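Local coordinates for protein poly-beta-1,6-N-acetyl-D-glucosamine N-deacetylase (Aggregatibacter actinomycetemcomitans, PDB 4U10) that probably removes N-acetyl groups from poly-beta-1,6-N-acetyl-D-glucosamine, as a metal-binding hydrolase acting on carbon-nitrogen bonds other than peptide bonds, at residues L7-V12 / S36-L41; W51-D56 / T63-A68; P86-Y91 / G137-A142; P162-P167 / M206-G211. One frame throughout, in Å; residues are numbered along the deposited sequence.

Contact 1: residues L7-V12 / S36-L41. With ZN (zinc ion), chain D.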
loop_
_atom_site.group_PDB
_atom_site.type_symbol
_atom_site.label_atom_id
_atom_site.label_comp_id
_atom_site.label_asym_id
_atom_site.label_seq_id
_atom_site.Cartn_x
_atom_site.Cartn_y
_atom_site.Cartn_z
ATOM N N LEU A 7 2.880 -1.000 -9.847
ATOM C CA LEU A 7 2.056 0.208 -9.874
ATOM C C LEU A 7 1.380 0.471 -8.532
ATOM O O LEU A 7 0.828 -0.444 -7.913
ATOM C CB LEU A 7 1.004 0.150 -10.939
ATOM C CG LEU A 7 1.388 -0.236 -12.406
ATOM C CD1 LEU A 7 0.187 -0.090 -13.361
ATOM C CD2 LEU A 7 2.574 0.606 -12.864
ATOM N N ALA A 8 1.410 1.716 -8.067
ATOM C CA ALA A 8 0.780 2.051 -6.762
ATOM C C ALA A 8 -0.485 2.888 -6.927
ATOM O O ALA A 8 -0.413 4.077 -7.288
ATOM C CB ALA A 8 1.789 2.798 -5.868
ATOM N N TYR A 9 -1.627 2.328 -6.562
ATOM C CA TYR A 9 -2.919 2.968 -6.653
ATOM C C TYR A 9 -3.447 3.243 -5.248
ATOM O O TYR A 9 -2.949 2.675 -4.311
ATOM C CB TYR A 9 -3.961 2.057 -7.319
ATOM C CG TYR A 9 -3.754 1.853 -8.825
ATOM C CD1 TYR A 9 -4.325 2.711 -9.760
ATOM C CD2 TYR A 9 -3.031 0.756 -9.294
ATOM C CE1 TYR A 9 -4.095 2.507 -11.131
ATOM C CE2 TYR A 9 -2.842 0.523 -10.665
ATOM C CZ TYR A 9 -3.339 1.372 -11.561
ATOM O OH TYR A 9 -3.091 1.126 -12.922
ATOM N N HIS A 10 -4.426 4.135 -5.121
ATOM C CA HIS A 10 -5.104 4.387 -3.840
ATOM C C HIS A 10 -6.588 4.147 -4.060
ATOM O O HIS A 10 -6.997 2.985 -4.359
ATOM C CB HIS A 10 -4.735 5.793 -3.336
ATOM C CG HIS A 10 -3.299 5.885 -2.961
ATOM N ND1 HIS A 10 -2.300 6.019 -3.899
ATOM C CD2 HIS A 10 -2.683 5.730 -1.776
ATOM C CE1 HIS A 10 -1.125 5.986 -3.310
ATOM N NE2 HIS A 10 -1.328 5.823 -2.014
ATOM N N SER A 11 -7.401 5.181 -3.948
ATOM C CA SER A 11 -8.816 4.975 -4.184
ATOM C C SER A 11 -9.140 5.066 -5.669
ATOM O O SER A 11 -8.471 5.804 -6.433
ATOM C CB SER A 11 -9.661 5.937 -3.392
ATOM O OG SER A 11 -10.918 5.427 -3.295
ATOM N N VAL A 12 -10.199 4.337 -6.032
ATOM C CA VAL A 12 -10.762 4.228 -7.385
ATOM C C VAL A 12 -12.300 4.300 -7.249
ATOM O O VAL A 12 -12.906 3.564 -6.498
ATOM C CB VAL A 12 -10.347 2.963 -8.154
ATOM C CG1 VAL A 12 -10.917 2.989 -9.582
ATOM C CG2 VAL A 12 -8.835 2.844 -8.271
ATOM N N SER A 36 -8.480 1.347 -18.199
ATOM C CA SER A 36 -7.656 1.721 -19.329
ATOM C C SER A 36 -6.234 1.265 -19.124
ATOM O O SER A 36 -5.544 0.791 -20.076
ATOM C CB SER A 36 -7.747 3.241 -19.638
ATOM O OG SER A 36 -6.844 3.993 -18.889
ATOM N N HIS A 37 -5.764 1.406 -17.887
ATOM C CA HIS A 37 -4.491 0.880 -17.542
ATOM C C HIS A 37 -4.492 -0.676 -17.680
ATOM O O HIS A 37 -3.553 -1.224 -18.192
ATOM C CB HIS A 37 -4.103 1.258 -16.117
ATOM C CG HIS A 37 -3.863 2.707 -15.925
ATOM N ND1 HIS A 37 -3.707 3.262 -14.682
ATOM C CD2 HIS A 37 -3.802 3.731 -16.800
ATOM C CE1 HIS A 37 -3.497 4.557 -14.795
ATOM N NE2 HIS A 37 -3.557 4.872 -16.071
ATOM N N PHE A 38 -5.517 -1.333 -17.167
ATOM C CA PHE A 38 -5.614 -2.827 -17.165
ATOM C C PHE A 38 -5.647 -3.376 -18.561
ATOM O O PHE A 38 -5.026 -4.391 -18.857
ATOM C CB PHE A 38 -6.875 -3.280 -16.438
ATOM C CG PHE A 38 -6.753 -3.242 -14.949
ATOM C CD1 PHE A 38 -5.693 -2.583 -14.335
ATOM C CD2 PHE A 38 -7.727 -3.807 -14.167
ATOM C CE1 PHE A 38 -5.597 -2.531 -12.939
ATOM C CE2 PHE A 38 -7.633 -3.749 -12.793
ATOM C CZ PHE A 38 -6.557 -3.134 -12.178
ATOM N N ASN A 39 -6.385 -2.680 -19.417
ATOM C CA ASN A 39 -6.333 -2.928 -20.877
ATOM C C ASN A 39 -5.005 -2.640 -21.569
ATOM O O ASN A 39 -4.593 -3.399 -22.420
ATOM C CB ASN A 39 -7.400 -2.092 -21.560
ATOM C CG ASN A 39 -8.766 -2.610 -21.295
ATOM O OD1 ASN A 39 -8.941 -3.778 -20.926
ATOM N ND2 ASN A 39 -9.776 -1.746 -21.475
ATOM N N TRP A 40 -4.367 -1.528 -21.246
ATOM C CA TRP A 40 -3.139 -1.144 -21.868
ATOM C C TRP A 40 -2.044 -2.128 -21.483
ATOM O O TRP A 40 -1.200 -2.474 -22.338
ATOM C CB TRP A 40 -2.732 0.254 -21.448
ATOM C CG TRP A 40 -1.524 0.664 -22.149
ATOM C CD1 TRP A 40 -1.469 1.304 -23.353
ATOM C CD2 TRP A 40 -0.159 0.425 -21.756
ATOM N NE1 TRP A 40 -0.167 1.504 -23.717
ATOM C CE2 TRP A 40 0.661 0.966 -22.766
ATOM C CE3 TRP A 40 0.448 -0.192 -20.648
ATOM C CZ2 TRP A 40 2.067 0.913 -22.710
ATOM C CZ3 TRP A 40 1.847 -0.235 -20.586
ATOM C CH2 TRP A 40 2.640 0.311 -21.614
ATOM N N LEU A 41 -2.049 -2.591 -20.220
ATOM C CA LEU A 41 -1.035 -3.540 -19.799
ATOM C C LEU A 41 -1.171 -4.815 -20.641
ATOM O O LEU A 41 -0.181 -5.289 -21.187
ATOM C CB LEU A 41 -1.141 -3.900 -18.287
ATOM C CG LEU A 41 -0.905 -2.777 -17.276
ATOM C CD1 LEU A 41 -1.340 -3.184 -15.890
ATOM C CD2 LEU A 41 0.567 -2.428 -17.293
HETATM ZN ZN ZN D . 0.176 5.110 -0.645
HETATM O O HOH W 1 -0.060 5.799 1.218
#
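Tyr9 and His37 join strand 3-13 to helix 31-42 through one hydrogen bond. Tyr9 OH lies 2.8 Å from His37 ND1, and either atom could be the donor. ND1 sits at the edge of the phenol, in its plane. The two rings meet rim to rim, with their planes turned 42° apart. In both residues CG is anti to the carbonyl carbon (chi1 -71° for Tyr9, -67° for His37), and this aims phenol and imidazole at each other across the gap. One apolar pair flanks the bond: Leu7 CD1 touches Leu41 CD1 at 4.3 Å. Phe38 CE1 lies 4.4 Å from Tyr9 OH, which stands oblique to the phenyl ring.

In the next shell, the Tyr9 ring meets Phe73. His37 NE2 is hydrogen-bonded to the carbonyl oxygen of Thr254. The residue after Tyr9 is a metal ligand: His10 NE2 binds zinc at 2.1 Å, and Asp74 and a water also bind this zinc. In the polysaccharide deacetylase domain, the part of the longer protein present here, the ligand-bearing strand is thus tied to the helix one residue earlier. The imidazole of His37 is held through both nitrogens, which fixes its rotation, and the buried phenol oxygen has a polar partner.

Contact 2: residues W51-D56 / T63-A68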
loop_
_atom_site.group_PDB
_atom_site.type_symbol
_atom_site.label_atom_id
_atom_site.label_comp_id
_atom_site.label_asym_id
_atom_site.label_seq_id
_atom_site.Cartn_x
_atom_site.Cartn_y
_atom_site.Cartn_z
ATOM N N TRP A 51 2.010 -11.462 -5.949
ATOM C CA TRP A 51 3.147 -11.436 -5.096
ATOM C C TRP A 51 3.678 -12.849 -4.887
ATOM O O TRP A 51 4.899 -13.057 -4.827
ATOM C CB TRP A 51 2.848 -10.709 -3.775
ATOM C CG TRP A 51 4.067 -10.487 -2.989
ATOM C CD1 TRP A 51 4.337 -11.060 -1.821
ATOM C CD2 TRP A 51 5.225 -9.681 -3.329
ATOM N NE1 TRP A 51 5.570 -10.687 -1.389
ATOM C CE2 TRP A 51 6.132 -9.823 -2.284
ATOM C CE3 TRP A 51 5.562 -8.836 -4.393
ATOM C CZ2 TRP A 51 7.370 -9.171 -2.262
ATOM C CZ3 TRP A 51 6.772 -8.238 -4.388
ATOM C CH2 TRP A 51 7.676 -8.404 -3.317
ATOM N N GLN A 52 2.785 -13.801 -4.738
ATOM C CA GLN A 52 3.211 -15.210 -4.577
ATOM C C GLN A 52 4.160 -15.692 -5.721
ATOM O O GLN A 52 5.158 -16.413 -5.465
ATOM C CB GLN A 52 1.991 -16.082 -4.392
ATOM C CG GLN A 52 2.288 -17.475 -3.915
ATOM C CD GLN A 52 3.086 -17.540 -2.635
ATOM O OE1 GLN A 52 2.610 -17.174 -1.572
ATOM N NE2 GLN A 52 4.243 -18.121 -2.711
ATOM N N GLN A 53 3.884 -15.285 -6.958
ATOM C CA GLN A 53 4.761 -15.612 -8.093
ATOM C C GLN A 53 6.117 -14.969 -7.968
ATOM O O GLN A 53 7.137 -15.567 -8.342
ATOM C CB GLN A 53 4.114 -15.154 -9.406
ATOM C CG GLN A 53 2.938 -16.024 -9.811
ATOM C CD GLN A 53 2.290 -15.505 -11.046
ATOM O OE1 GLN A 53 1.355 -14.713 -10.971
ATOM N NE2 GLN A 53 2.873 -15.827 -12.187
ATOM N N ILE A 54 6.143 -13.734 -7.444
ATOM C CA ILE A 54 7.405 -13.090 -7.092
ATOM C C ILE A 54 8.183 -13.929 -6.068
ATOM O O ILE A 54 9.378 -14.166 -6.215
ATOM C CB ILE A 54 7.197 -11.671 -6.490
ATOM C CG1 ILE A 54 6.413 -10.740 -7.425
ATOM C CG2 ILE A 54 8.509 -11.030 -6.191
ATOM C CD1 ILE A 54 6.981 -10.607 -8.812
ATOM N N ILE A 55 7.506 -14.369 -5.009
ATOM C CA ILE A 55 8.169 -15.126 -3.958
ATOM C C ILE A 55 8.601 -16.495 -4.470
ATOM O O ILE A 55 9.714 -16.969 -4.208
ATOM C CB ILE A 55 7.252 -15.263 -2.711
ATOM C CG1 ILE A 55 7.002 -13.917 -2.047
ATOM C CG2 ILE A 55 7.920 -16.174 -1.715
ATOM C CD1 ILE A 55 8.277 -13.234 -1.513
ATOM N N ASP A 56 7.732 -17.111 -5.253
ATOM C CA ASP A 56 8.066 -18.350 -5.932
ATOM C C ASP A 56 9.270 -18.228 -6.830
ATOM O O ASP A 56 10.079 -19.156 -6.866
ATOM C CB ASP A 56 6.886 -18.863 -6.731
ATOM C CG ASP A 56 5.874 -19.508 -5.870
ATOM O OD1 ASP A 56 6.118 -19.696 -4.672
ATOM O OD2 ASP A 56 4.822 -19.825 -6.366
ATOM N N THR A 63 9.300 -19.673 -12.660
ATOM C CA THR A 63 9.881 -18.452 -13.208
ATOM C C THR A 63 8.753 -17.488 -13.535
ATOM O O THR A 63 7.656 -17.904 -13.791
ATOM C CB THR A 63 10.704 -18.728 -14.493
ATOM O OG1 THR A 63 9.885 -19.467 -15.373
ATOM C CG2 THR A 63 11.920 -19.563 -14.178
ATOM N N LEU A 64 9.055 -16.200 -13.551
ATOM C CA LEU A 64 8.109 -15.183 -13.988
ATOM C C LEU A 64 7.969 -15.073 -15.506
ATOM O O LEU A 64 8.924 -15.315 -16.241
ATOM C CB LEU A 64 8.549 -13.808 -13.502
ATOM C CG LEU A 64 8.485 -13.541 -11.992
ATOM C CD1 LEU A 64 8.548 -12.049 -11.860
ATOM C CD2 LEU A 64 7.223 -14.091 -11.316
ATOM N N PRO A 65 6.788 -14.617 -15.972
ATOM C CA PRO A 65 6.672 -14.332 -17.401
ATOM C C PRO A 65 7.432 -13.079 -17.737
ATOM O O PRO A 65 7.968 -12.402 -16.821
ATOM C CB PRO A 65 5.159 -14.158 -17.606
ATOM C CG PRO A 65 4.682 -13.669 -16.267
ATOM C CD PRO A 65 5.514 -14.430 -15.261
ATOM N N GLU A 66 7.505 -12.778 -19.033
ATOM C CA GLU A 66 8.075 -11.517 -19.508
ATOM C C GLU A 66 7.254 -10.332 -19.001
ATOM O O GLU A 66 6.055 -10.460 -18.721
ATOM C CB GLU A 66 8.150 -11.458 -21.056
ATOM C CG GLU A 66 9.488 -11.921 -21.646
ATOM C CD GLU A 66 10.665 -10.949 -21.456
ATOM O OE1 GLU A 66 10.475 -9.791 -20.991
ATOM O OE2 GLU A 66 11.810 -11.354 -21.773
ATOM N N LYS A 67 7.932 -9.214 -18.855
ATOM C CA LYS A 67 7.314 -7.929 -18.577
ATOM C C LYS A 67 6.311 -8.076 -17.396
ATOM O O LYS A 67 5.153 -7.653 -17.481
ATOM C CB LYS A 67 6.633 -7.375 -19.842
ATOM C CG LYS A 67 7.484 -7.508 -21.121
ATOM C CD LYS A 67 6.760 -6.942 -22.333
ATOM C CE LYS A 67 6.950 -5.438 -22.454
ATOM N NZ LYS A 67 8.279 -5.152 -23.081
ATOM N N ALA A 68 6.791 -8.702 -16.332
ATOM C CA ALA A 68 5.975 -8.951 -15.124
ATOM C C ALA A 68 5.653 -7.613 -14.460
ATOM O O ALA A 68 6.473 -6.703 -14.447
ATOM C CB ALA A 68 6.724 -9.872 -14.159
HETATM O O HOH W 2 5.091 -17.270 -12.198
#
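Ile54 reaches Leu64 by way of its second torsion. Its CB leaves the helix on the side away from residues 63-68, but chi2 of -54° folds CD1 back toward them. Leu64 has CG anti to its carbonyl carbon (chi1 -68°), which sends its two methyls to the helix. The branches divide the work. Leu64 CD1 meets Ile54 CD1 at 3.7 Å. Leu64 CD2 lies against the backbone of Gln53, 3.3 Å from Gln53 O, and also touches Gln53 CB at 3.8 Å.

The extended side chain of Gln53 lies at the edge of the contact. Its NE2 is 4.3 Å from Pro65 CD. The same NE2 donates to a water at 2.6 Å, and this water donates to Thr63 O. Gln53 OE1 accepts from the backbone N of Ser50, just before the segment.

Helix 51-58 and the loop after it link the parallel strands 47-48 and 68-75, so the contact lies within a beta-alpha-beta crossover. Tyr4 of strand 3-13 touches Ile54. No direct hydrogen bond crosses between the segments. The grip is mainly apolar, with one water bridge at its edge, and the two hydrogen bonds of the Gln53 amide should fix which way it is turned.

Contact 3: residues P86-Y91 / G137-A142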
loop_
_atom_site.group_PDB
_atom_site.type_symbol
_atom_site.label_atom_id
_atom_site.label_comp_id
_atom_site.label_asym_id
_atom_site.label_seq_id
_atom_site.Cartn_x
_atom_site.Cartn_y
_atom_site.Cartn_z
ATOM N N PRO A 86 -14.165 -6.243 -8.002
ATOM C CA PRO A 86 -14.909 -6.826 -9.121
ATOM C C PRO A 86 -14.127 -6.757 -10.474
ATOM O O PRO A 86 -14.163 -7.714 -11.248
ATOM C CB PRO A 86 -16.195 -6.000 -9.187
ATOM C CG PRO A 86 -16.299 -5.269 -7.885
ATOM C CD PRO A 86 -14.910 -5.196 -7.300
ATOM N N ILE A 87 -13.411 -5.656 -10.687
ATOM C CA ILE A 87 -12.594 -5.444 -11.855
ATOM C C ILE A 87 -11.418 -6.393 -11.849
ATOM O O ILE A 87 -11.133 -7.009 -12.866
ATOM C CB ILE A 87 -12.129 -3.984 -11.970
ATOM C CG1 ILE A 87 -13.338 -3.063 -12.213
ATOM C CG2 ILE A 87 -11.159 -3.803 -13.160
ATOM C CD1 ILE A 87 -13.032 -1.582 -12.007
ATOM N N LEU A 88 -10.776 -6.586 -10.694
ATOM C CA LEU A 88 -9.635 -7.544 -10.647
ATOM C C LEU A 88 -10.098 -8.932 -11.033
ATOM O O LEU A 88 -9.393 -9.634 -11.792
ATOM C CB LEU A 88 -8.974 -7.582 -9.277
ATOM C CG LEU A 88 -8.302 -6.324 -8.723
ATOM C CD1 LEU A 88 -7.906 -6.473 -7.261
ATOM C CD2 LEU A 88 -7.134 -5.973 -9.638
ATOM N N LYS A 89 -11.256 -9.327 -10.509
ATOM C CA LYS A 89 -11.863 -10.604 -10.799
ATOM C C LYS A 89 -12.197 -10.765 -12.297
ATOM O O LYS A 89 -11.898 -11.786 -12.853
ATOM C CB LYS A 89 -13.124 -10.841 -9.982
ATOM C CG LYS A 89 -12.851 -11.031 -8.523
ATOM C CD LYS A 89 -14.039 -11.604 -7.798
ATOM C CE LYS A 89 -15.183 -10.608 -7.769
ATOM N NZ LYS A 89 -16.205 -10.947 -6.721
ATOM N N ALA A 90 -12.821 -9.766 -12.904
ATOM C CA ALA A 90 -13.086 -9.723 -14.354
ATOM C C ALA A 90 -11.830 -9.864 -15.238
ATOM O O ALA A 90 -11.845 -10.554 -16.249
ATOM C CB ALA A 90 -13.747 -8.392 -14.700
ATOM N N TYR A 91 -10.750 -9.210 -14.858
ATOM C CA TYR A 91 -9.497 -9.343 -15.580
ATOM C C TYR A 91 -8.635 -10.531 -15.169
ATOM O O TYR A 91 -7.592 -10.771 -15.770
ATOM C CB TYR A 91 -8.703 -8.056 -15.392
ATOM C CG TYR A 91 -9.203 -6.973 -16.310
ATOM C CD1 TYR A 91 -10.323 -6.233 -16.015
ATOM C CD2 TYR A 91 -8.501 -6.686 -17.488
ATOM C CE1 TYR A 91 -10.752 -5.213 -16.888
ATOM C CE2 TYR A 91 -8.924 -5.708 -18.375
ATOM C CZ TYR A 91 -10.068 -4.991 -18.099
ATOM O OH TYR A 91 -10.424 -4.006 -19.007
ATOM N N GLY A 137 -7.776 -15.815 -3.668
ATOM C CA GLY A 137 -6.448 -15.964 -4.184
ATOM C C GLY A 137 -5.934 -14.814 -5.047
ATOM O O GLY A 137 -4.824 -14.861 -5.469
ATOM N N LEU A 138 -6.698 -13.760 -5.257
ATOM C CA LEU A 138 -6.231 -12.625 -6.061
ATOM C C LEU A 138 -5.503 -11.515 -5.279
ATOM O O LEU A 138 -4.694 -10.772 -5.824
ATOM C CB LEU A 138 -7.400 -12.013 -6.840
ATOM C CG LEU A 138 -7.936 -12.876 -7.986
ATOM C CD1 LEU A 138 -9.091 -12.139 -8.604
ATOM C CD2 LEU A 138 -6.859 -13.169 -8.994
ATOM N N VAL A 139 -5.780 -11.398 -4.016
ATOM C CA VAL A 139 -5.339 -10.253 -3.239
ATOM C C VAL A 139 -4.472 -10.704 -2.057
ATOM O O VAL A 139 -4.932 -11.444 -1.175
ATOM C CB VAL A 139 -6.537 -9.453 -2.725
ATOM C CG1 VAL A 139 -6.071 -8.175 -1.965
ATOM C CG2 VAL A 139 -7.538 -9.151 -3.858
ATOM N N GLU A 140 -3.230 -10.237 -2.055
ATOM C CA GLU A 140 -2.276 -10.405 -0.979
ATOM C C GLU A 140 -2.456 -9.215 -0.001
ATOM O O GLU A 140 -2.493 -8.054 -0.450
ATOM C CB GLU A 140 -0.876 -10.340 -1.586
ATOM C CG GLU A 140 0.304 -10.192 -0.611
ATOM C CD GLU A 140 0.975 -11.506 -0.320
ATOM O OE1 GLU A 140 0.855 -12.404 -1.145
ATOM O OE2 GLU A 140 1.608 -11.635 0.709
ATOM N N ILE A 141 -2.633 -9.515 1.293
ATOM C CA ILE A 141 -2.686 -8.484 2.359
ATOM C C ILE A 141 -1.312 -8.063 2.911
ATOM O O ILE A 141 -0.612 -8.830 3.500
ATOM C CB ILE A 141 -3.617 -8.881 3.501
ATOM C CG1 ILE A 141 -4.902 -9.445 2.948
ATOM C CG2 ILE A 141 -3.959 -7.644 4.335
ATOM C CD1 ILE A 141 -5.609 -8.537 1.920
ATOM N N ALA A 142 -0.937 -6.817 2.664
ATOM C CA ALA A 142 0.270 -6.239 3.216
ATOM C C ALA A 142 -0.055 -5.273 4.321
ATOM O O ALA A 142 -1.169 -4.762 4.422
ATOM C CB ALA A 142 1.009 -5.522 2.143
#
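Within residues 86-91, Leu88 and Lys89 touch residues 137-142. The helix is kinked at Pro86, whose nitrogen makes no bond to the preceding turn. The CB of Leu88 points at the strand, and Leu88 CD1 meets Val139 CG2 at 4.3 Å. Its carbonyl oxygen lies 4.1 Å from Leu138 CD1.

Lys89 follows with an aliphatic contact. Leu138 CD1 touches both Lys89 CA and Lys89 CG, each at 3.9 Å, and the two side chains cross at about a right angle. Leu138 has CG anti to its carbonyl carbon (chi1 -71°), which directs CD1 at the helix. The bend of the lysine chain at chi3 (-67°) carries NZ off from Leu138.

Helix 79-91 connects the parallel strands 68-75 and 95-99, which makes a beta-alpha-beta crossover. Strand 139-141 is the next parallel neighbour of 95-99. The last turn of the helix packs on the start of this strand. Gly137, just after helix 127-135, is the first residue to leave helical angles, with a positive phi (72°). The chain then passes through Leu138, whose backbone N bonds to Ser136 OG, into the strand. Val139 packs on Phe97 and Met133. On the strand, Glu140 forms a salt bridge with Arg204.

Contact 4: residues P162-P167 / M206-G211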
loop_
_atom_site.group_PDB
_atom_site.type_symbol
_atom_site.label_atom_id
_atom_site.label_comp_id
_atom_site.label_asym_id
_atom_site.label_seq_id
_atom_site.Cartn_x
_atom_site.Cartn_y
_atom_site.Cartn_z
ATOM N N PRO A 162 5.729 12.721 8.385
ATOM C CA PRO A 162 5.133 11.392 8.542
ATOM C C PRO A 162 5.727 10.711 9.718
ATOM O O PRO A 162 6.926 10.646 9.832
ATOM C CB PRO A 162 5.532 10.661 7.224
ATOM C CG PRO A 162 5.687 11.714 6.222
ATOM C CD PRO A 162 6.070 12.990 6.975
ATOM N N ALA A 163 4.881 10.182 10.585
ATOM C CA ALA A 163 5.275 9.551 11.807
ATOM C C ALA A 163 6.335 8.458 11.684
ATOM O O ALA A 163 7.099 8.241 12.608
ATOM C CB ALA A 163 4.018 8.987 12.537
ATOM N N VAL A 164 6.355 7.735 10.576
ATOM C CA VAL A 164 7.313 6.683 10.378
ATOM C C VAL A 164 8.747 7.235 10.351
ATOM O O VAL A 164 9.647 6.566 10.834
ATOM C CB VAL A 164 7.008 5.899 9.072
ATOM C CG1 VAL A 164 8.165 4.988 8.667
ATOM C CG2 VAL A 164 5.799 5.032 9.258
ATOM N N VAL A 165 8.943 8.451 9.838
ATOM C CA VAL A 165 10.293 8.869 9.441
ATOM C C VAL A 165 10.894 9.989 10.272
ATOM O O VAL A 165 11.974 10.480 9.899
ATOM C CB VAL A 165 10.411 9.250 7.945
ATOM C CG1 VAL A 165 10.127 8.041 7.070
ATOM C CG2 VAL A 165 9.522 10.428 7.557
ATOM N N ALA A 166 10.248 10.357 11.388
ATOM C CA ALA A 166 10.674 11.506 12.209
ATOM C C ALA A 166 10.470 11.224 13.686
ATOM O O ALA A 166 9.358 10.882 14.049
ATOM C CB ALA A 166 9.829 12.722 11.822
ATOM N N PRO A 167 11.540 11.332 14.536
ATOM C CA PRO A 167 11.272 11.394 15.942
ATOM C C PRO A 167 10.304 12.548 16.239
ATOM O O PRO A 167 10.419 13.628 15.678
ATOM C CB PRO A 167 12.645 11.653 16.565
ATOM C CG PRO A 167 13.658 11.278 15.513
ATOM C CD PRO A 167 12.943 11.726 14.256
HETATM N N MSE A 206 5.792 -4.635 3.920
HETATM C CA MSE A 206 5.425 -3.304 4.477
HETATM C C MSE A 206 5.308 -2.341 3.358
HETATM O O MSE A 206 6.266 -2.132 2.570
HETATM C CB MSE A 206 6.389 -2.912 5.578
HETATM C CG MSE A 206 6.356 -1.409 5.942
HETATM SE SE MSE A 206 4.606 -1.058 6.773
HETATM C CE MSE A 206 4.982 -1.740 8.508
ATOM N N VAL A 207 4.158 -1.663 3.274
ATOM C CA VAL A 207 4.050 -0.569 2.353
ATOM C C VAL A 207 4.106 0.743 3.090
ATOM O O VAL A 207 3.273 1.014 3.969
ATOM C CB VAL A 207 2.748 -0.663 1.512
ATOM C CG1 VAL A 207 2.722 0.455 0.480
ATOM C CG2 VAL A 207 2.602 -2.039 0.833
ATOM N N TRP A 208 5.017 1.631 2.681
ATOM C CA TRP A 208 5.268 2.849 3.491
ATOM C C TRP A 208 4.205 3.863 3.184
ATOM O O TRP A 208 3.933 4.125 1.982
ATOM C CB TRP A 208 6.629 3.441 3.124
ATOM C CG TRP A 208 7.766 2.485 3.324
ATOM C CD1 TRP A 208 8.641 2.057 2.377
ATOM C CD2 TRP A 208 8.175 1.876 4.562
ATOM N NE1 TRP A 208 9.536 1.197 2.945
ATOM C CE2 TRP A 208 9.270 1.060 4.275
ATOM C CE3 TRP A 208 7.687 1.905 5.882
ATOM C CZ2 TRP A 208 9.891 0.297 5.244
ATOM C CZ3 TRP A 208 8.299 1.169 6.807
ATOM C CH2 TRP A 208 9.396 0.370 6.502
ATOM N N PRO A 209 3.574 4.452 4.228
ATOM C CA PRO A 209 2.725 5.627 3.996
ATOM C C PRO A 209 3.473 6.709 3.245
ATOM O O PRO A 209 4.606 7.062 3.625
ATOM C CB PRO A 209 2.440 6.109 5.454
ATOM C CG PRO A 209 2.299 4.805 6.181
ATOM C CD PRO A 209 3.549 4.100 5.662
ATOM N N TYR A 210 2.839 7.238 2.195
ATOM C CA TYR A 210 3.351 8.357 1.404
ATOM C C TYR A 210 4.664 8.001 0.744
ATOM O O TYR A 210 5.382 8.873 0.324
ATOM C CB TYR A 210 3.553 9.585 2.330
ATOM C CG TYR A 210 2.444 9.833 3.406
ATOM C CD1 TYR A 210 1.170 10.155 3.068
ATOM C CD2 TYR A 210 2.735 9.748 4.765
ATOM C CE1 TYR A 210 0.189 10.356 4.033
ATOM C CE2 TYR A 210 1.779 9.982 5.745
ATOM C CZ TYR A 210 0.501 10.293 5.367
ATOM O OH TYR A 210 -0.454 10.530 6.354
ATOM N N GLY A 211 5.051 6.730 0.675
ATOM C CA GLY A 211 6.318 6.412 0.005
ATOM C C GLY A 211 7.558 6.634 0.888
ATOM O O GLY A 211 8.657 6.407 0.435
#
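Val164 packs against Trp208 and Pro209. Its CB points at residues 206-211, and the two methyls beyond it part there. CG1, anti to the backbone N (chi1 167°), lies 4.2 Å from Trp208 CE3 and approaches the indole obliquely. CG2 lies on the other branch and meets Pro209 CD at 4.3 Å. The valine and tryptophan side chains cross at about a right angle.

A second apolar pair forms at the start of the same turn. Pro162 CB and Pro162 CG each lie 3.8 Å from Tyr210 CD2; CB stands oblique to the ring.

Both segments turn here. Residues 162-165 form a type I beta turn, closed by Val165 N to Pro162 O at 3.0 Å. Beyond strand 205-207, Gly211 N bonds back to Trp208 O. No hydrogen bond crosses the contact.

The Tyr210 ring meets that of His149, and Pro209 touches the same histidine, so the contact borders the zinc site of Asp75, His144 and His149. Helix 215-222 lies against both segments through Ala217, which touches Val164 and Trp208, and helix 177-199 sets Phe188 beside Trp208. Strand 228-230 pairs with strand 205-207.

Contact 1 is wholly buried; contact 4 is largely buried, though its Tyr210 is exposed. Contacts 2 and 3 are partly buried and reach the surface. Contact 1 alone has a direct hydrogen bond between its segments. Contact 2 adds a water bridge to apolar packing, and contacts 3 and 4 rely on apolar touches. Contacts 1 and 3 share a sheet and join where Phe38 packs on Ile87, Leu88 and Tyr91. Contact 3 also touches contact 2, through Glu140 and Trp51, and contact 4, through Ala142 and Val207. Contacts 1 and 4 lie on opposite sides of the chain's centre, yet each is near a zinc site. Contact 2 is away from the annotated sites.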